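Local coordinates for protein binary enterotoxin of Clostridium perfringens component a (Clostridium perfringens, PDB 5WTZ) that transfers ADP-ribose from NAD+ to actin, as the enzymatic component of a two-part clostridial enterotoxin, at residues A[151-162]-A[201-210]. Numbering follows the deposited sequence.
Sequences NSKLPILVHLKL and KQYAKVDADL
His159 and Asp207, facing each other across two parallel strands, join through their side chains: His159 ND1 donates to Asp207 OD1 at 2.8 Å. The acceptor lies in the imidazole plane, yet ND1 approaches OD1 from above the carboxylate plane, 38° out of it. Strands 156-162 and 201-210 run side by side inside the mixed five-stranded sheet of the N-terminal ADP-ribosyltransferase-like domain, far from the NAD-binding residues of the other half of the chain. The imidazole is gripped at both nitrogens, since His159 NE2 bonds to Asp11, and it stacks with Tyr93 and Tyr95 of strand 92-98. Lys205 lies extended alongside, its CE 3.8 Å from His159 ND1. Its NZ makes a long salt bridge (3.9 Å) to Asp207 OD1.

The backbone bonds run from Ala204 N to Pro155 O as far as Leu210 N to Lys161 O, and the one from His159 N to Val206 O is nearly straight. On the face of Ile156, Val158 and Leu160, Ile156 CG2 meets Val206 CG2 at 3.7 Å, both residues also touching Phe126 of helix 120-130. Leu160 CD1 touches Ala208 CB at 3.9 Å, while its CD2 reaches Leu210 CD1.

Before the strand pairing begins, Tyr203 packs against the loop leading into strand 156-162, where Ser152 OG accepts from Leu154 N in an ST turn. With CG anti to the carbonyl carbon (chi1 -61°), the Tyr203 ring turns its edge to Ser152 O and Leu154 O. At the ring's end, Ser152 N donates to Tyr203 OH at 3.1 Å, with an N-H...O angle of 167°.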
loop_
_atom_site.group_PDB
_atom_site.type_symbol
_atom_site.label_atom_id
_atom_site.label_comp_id
_atom_site.label_asym_id
_atom_site.label_seq_id
_atom_site.Cartn_x
_atom_site.Cartn_y
_atom_site.Cartn_z
ATOM N N ASN A 151 -28.793 -5.319 3.110
ATOM C CA ASN A 151 -28.418 -4.634 1.888
ATOM C C ASN A 151 -27.127 -3.838 2.039
ATOM O O ASN A 151 -26.810 -3.358 3.124
ATOM C CB ASN A 151 -29.545 -3.694 1.453
ATOM C CG ASN A 151 -29.164 -2.862 0.251
ATOM O OD1 ASN A 151 -29.132 -3.362 -0.873
ATOM N ND2 ASN A 151 -28.845 -1.592 0.481
ATOM N N SER A 152 -26.393 -3.691 0.946
ATOM C CA SER A 152 -25.344 -2.693 0.891
ATOM C C SER A 152 -25.509 -1.845 -0.358
ATOM O O SER A 152 -25.955 -2.339 -1.398
ATOM C CB SER A 152 -23.964 -3.343 0.914
ATOM O OG SER A 152 -22.938 -2.367 0.914
ATOM N N LYS A 153 -25.159 -0.565 -0.256
ATOM C CA LYS A 153 -25.080 0.282 -1.441
ATOM C C LYS A 153 -23.783 -0.008 -2.219
ATOM O O LYS A 153 -23.589 0.487 -3.335
ATOM C CB LYS A 153 -25.173 1.756 -1.050
ATOM C CG LYS A 153 -26.530 2.145 -0.484
ATOM C CD LYS A 153 -26.631 3.645 -0.285
ATOM C CE LYS A 153 -27.883 4.010 0.495
ATOM N NZ LYS A 153 -27.948 5.469 0.760
ATOM N N LEU A 154 -22.909 -0.821 -1.630
ATOM C CA LEU A 154 -21.628 -1.190 -2.244
ATOM C C LEU A 154 -21.790 -2.443 -3.126
ATOM O O LEU A 154 -22.675 -3.261 -2.878
ATOM C CB LEU A 154 -20.565 -1.436 -1.162
ATOM C CG LEU A 154 -20.309 -0.306 -0.162
ATOM C CD1 LEU A 154 -19.249 -0.738 0.842
ATOM C CD2 LEU A 154 -19.870 0.960 -0.885
ATOM N N PRO A 155 -20.938 -2.592 -4.159
ATOM C CA PRO A 155 -21.046 -3.674 -5.153
ATOM C C PRO A 155 -20.366 -4.991 -4.792
ATOM O O PRO A 155 -20.685 -6.023 -5.391
ATOM C CB PRO A 155 -20.355 -3.077 -6.377
ATOM C CG PRO A 155 -19.286 -2.205 -5.775
ATOM C CD PRO A 155 -19.968 -1.564 -4.587
ATOM N N ILE A 156 -19.459 -4.966 -3.824
ATOM C CA ILE A 156 -18.561 -6.080 -3.586
ATOM C C ILE A 156 -18.683 -6.616 -2.176
ATOM O O ILE A 156 -18.873 -5.857 -1.230
ATOM C CB ILE A 156 -17.079 -5.645 -3.849
ATOM C CG1 ILE A 156 -16.907 -5.197 -5.304
ATOM C CG2 ILE A 156 -16.082 -6.750 -3.467
ATOM C CD1 ILE A 156 -15.716 -4.207 -5.512
ATOM N N LEU A 157 -18.616 -7.932 -2.045
ATOM C CA LEU A 157 -18.512 -8.578 -0.747
ATOM C C LEU A 157 -17.151 -9.252 -0.673
ATOM O O LEU A 157 -16.816 -10.117 -1.514
ATOM C CB LEU A 157 -19.626 -9.606 -0.531
ATOM C CG LEU A 157 -19.437 -10.516 0.696
ATOM C CD1 LEU A 157 -19.556 -9.716 1.997
ATOM C CD2 LEU A 157 -20.425 -11.685 0.694
ATOM N N VAL A 158 -16.355 -8.862 0.319
ATOM C CA VAL A 158 -15.043 -9.471 0.519
ATOM C C VAL A 158 -15.141 -10.570 1.573
ATOM O O VAL A 158 -15.624 -10.352 2.677
ATOM C CB VAL A 158 -13.965 -8.441 0.937
ATOM C CG1 VAL A 158 -12.610 -9.121 1.112
ATOM C CG2 VAL A 158 -13.845 -7.323 -0.110
ATOM N N HIS A 159 -14.662 -11.747 1.197
ATOM C CA HIS A 159 -14.621 -12.924 2.042
ATOM C C HIS A 159 -13.141 -13.228 2.298
ATOM O O HIS A 159 -12.493 -13.898 1.501
ATOM C CB HIS A 159 -15.351 -14.074 1.344
ATOM C CG HIS A 159 -15.356 -15.363 2.099
ATOM N ND1 HIS A 159 -15.125 -16.574 1.490
ATOM C CD2 HIS A 159 -15.615 -15.637 3.400
ATOM C CE1 HIS A 159 -15.214 -17.543 2.386
ATOM N NE2 HIS A 159 -15.515 -17.000 3.553
ATOM N N LEU A 160 -12.627 -12.710 3.411
ATOM C CA LEU A 160 -11.193 -12.580 3.655
ATOM C C LEU A 160 -10.701 -13.606 4.656
ATOM O O LEU A 160 -11.261 -13.724 5.750
ATOM C CB LEU A 160 -10.879 -11.160 4.160
ATOM C CG LEU A 160 -9.401 -10.811 4.414
ATOM C CD1 LEU A 160 -8.572 -10.826 3.127
ATOM C CD2 LEU A 160 -9.283 -9.458 5.103
ATOM N N LYS A 161 -9.657 -14.345 4.274
ATOM C CA LYS A 161 -9.092 -15.395 5.119
ATOM C C LYS A 161 -7.910 -14.861 5.921
ATOM O O LYS A 161 -6.865 -14.515 5.363
ATOM C CB LYS A 161 -8.667 -16.599 4.278
ATOM C CG LYS A 161 -8.217 -17.803 5.108
ATOM C CD LYS A 161 -7.729 -18.954 4.247
ATOM C CE LYS A 161 -7.495 -20.201 5.093
ATOM N NZ LYS A 161 -6.972 -21.352 4.291
ATOM N N LEU A 162 -8.093 -14.794 7.234
ATOM C CA LEU A 162 -7.048 -14.346 8.144
ATOM C C LEU A 162 -6.230 -15.543 8.592
ATOM O O LEU A 162 -6.781 -16.501 9.130
ATOM C CB LEU A 162 -7.657 -13.641 9.364
ATOM C CG LEU A 162 -8.690 -12.541 9.139
ATOM C CD1 LEU A 162 -9.151 -12.002 10.485
ATOM C CD2 LEU A 162 -8.110 -11.439 8.277
ATOM N N LYS A 201 -30.281 -9.709 -4.260
ATOM C CA LYS A 201 -29.365 -8.836 -4.983
ATOM C C LYS A 201 -28.000 -9.481 -5.200
ATOM O O LYS A 201 -27.444 -10.120 -4.302
ATOM C CB LYS A 201 -29.205 -7.512 -4.229
ATOM C CG LYS A 201 -28.221 -6.534 -4.832
ATOM C CD LYS A 201 -28.274 -5.225 -4.047
ATOM C CE LYS A 201 -27.232 -4.237 -4.515
ATOM N NZ LYS A 201 -27.353 -3.967 -5.973
ATOM N N GLN A 202 -27.457 -9.301 -6.395
ATOM C CA GLN A 202 -26.143 -9.852 -6.711
ATOM C C GLN A 202 -24.998 -8.928 -6.311
ATOM O O GLN A 202 -25.042 -7.721 -6.540
ATOM C CB GLN A 202 -26.041 -10.171 -8.203
ATOM C CG GLN A 202 -26.907 -11.342 -8.629
ATOM C CD GLN A 202 -26.708 -11.729 -10.085
ATOM O OE1 GLN A 202 -25.935 -11.095 -10.809
ATOM N NE2 GLN A 202 -27.418 -12.770 -10.523
ATOM N N TYR A 203 -23.965 -9.522 -5.731
ATOM C CA TYR A 203 -22.755 -8.808 -5.386
ATOM C C TYR A 203 -21.574 -9.563 -5.964
ATOM O O TYR A 203 -21.630 -10.780 -6.117
ATOM C CB TYR A 203 -22.603 -8.676 -3.869
ATOM C CG TYR A 203 -23.714 -7.919 -3.174
ATOM C CD1 TYR A 203 -24.898 -8.562 -2.803
ATOM C CD2 TYR A 203 -23.577 -6.562 -2.874
ATOM C CE1 TYR A 203 -25.924 -7.871 -2.153
ATOM C CE2 TYR A 203 -24.597 -5.867 -2.232
ATOM C CZ TYR A 203 -25.766 -6.526 -1.873
ATOM O OH TYR A 203 -26.781 -5.848 -1.232
ATOM N N ALA A 204 -20.504 -8.845 -6.283
ATOM C CA ALA A 204 -19.256 -9.486 -6.664
ATOM C C ALA A 204 -18.536 -9.956 -5.400
ATOM O O ALA A 204 -18.110 -9.136 -4.581
ATOM C CB ALA A 204 -18.381 -8.528 -7.469
ATOM N N LYS A 205 -18.431 -11.270 -5.224
ATOM C CA LYS A 205 -17.761 -11.819 -4.057
ATOM C C LYS A 205 -16.276 -12.067 -4.345
ATOM O O LYS A 205 -15.908 -12.929 -5.148
ATOM C CB LYS A 205 -18.445 -13.102 -3.607
ATOM C CG LYS A 205 -17.848 -13.744 -2.374
ATOM C CD LYS A 205 -18.487 -15.091 -2.138
ATOM C CE LYS A 205 -17.650 -15.958 -1.225
ATOM N NZ LYS A 205 -18.213 -17.337 -1.132
ATOM N N VAL A 206 -15.431 -11.305 -3.668
ATOM C CA VAL A 206 -13.988 -11.476 -3.756
ATOM C C VAL A 206 -13.517 -12.355 -2.601
ATOM O O VAL A 206 -13.605 -11.960 -1.430
ATOM C CB VAL A 206 -13.251 -10.114 -3.723
ATOM C CG1 VAL A 206 -11.738 -10.305 -3.776
ATOM C CG2 VAL A 206 -13.707 -9.231 -4.880
ATOM N N ASP A 207 -13.077 -13.562 -2.922
ATOM C CA ASP A 207 -12.360 -14.367 -1.947
ATOM C C ASP A 207 -10.935 -13.839 -1.924
ATOM O O ASP A 207 -10.360 -13.548 -2.979
ATOM C CB ASP A 207 -12.374 -15.854 -2.302
ATOM C CG ASP A 207 -13.746 -16.498 -2.112
ATOM O OD1 ASP A 207 -14.497 -16.099 -1.195
ATOM O OD2 ASP A 207 -14.063 -17.430 -2.873
ATOM N N ALA A 208 -10.367 -13.699 -0.732
ATOM C CA ALA A 208 -8.994 -13.212 -0.619
ATOM C C ALA A 208 -8.284 -13.696 0.638
ATOM O O ALA A 208 -8.917 -14.076 1.644
ATOM C CB ALA A 208 -8.978 -11.689 -0.662
ATOM N N ASP A 209 -6.962 -13.653 0.568
ATOM C CA ASP A 209 -6.094 -13.911 1.710
ATOM C C ASP A 209 -5.544 -12.618 2.295
ATOM O O ASP A 209 -5.154 -11.689 1.568
ATOM C CB ASP A 209 -4.911 -14.797 1.326
ATOM C CG ASP A 209 -5.296 -16.248 1.085
ATOM O OD1 ASP A 209 -6.409 -16.688 1.422
ATOM O OD2 ASP A 209 -4.447 -16.960 0.545
ATOM N N LEU A 210 -5.490 -12.567 3.617
ATOM C CA LEU A 210 -4.751 -11.519 4.290
ATOM C C LEU A 210 -3.284 -11.923 4.278
ATOM O O LEU A 210 -2.930 -12.962 4.833
ATOM C CB LEU A 210 -5.253 -11.329 5.721
ATOM C CG LEU A 210 -4.679 -10.113 6.448
ATOM C CD1 LEU A 210 -5.614 -8.919 6.328
ATOM C CD2 LEU A 210 -4.416 -10.463 7.895
#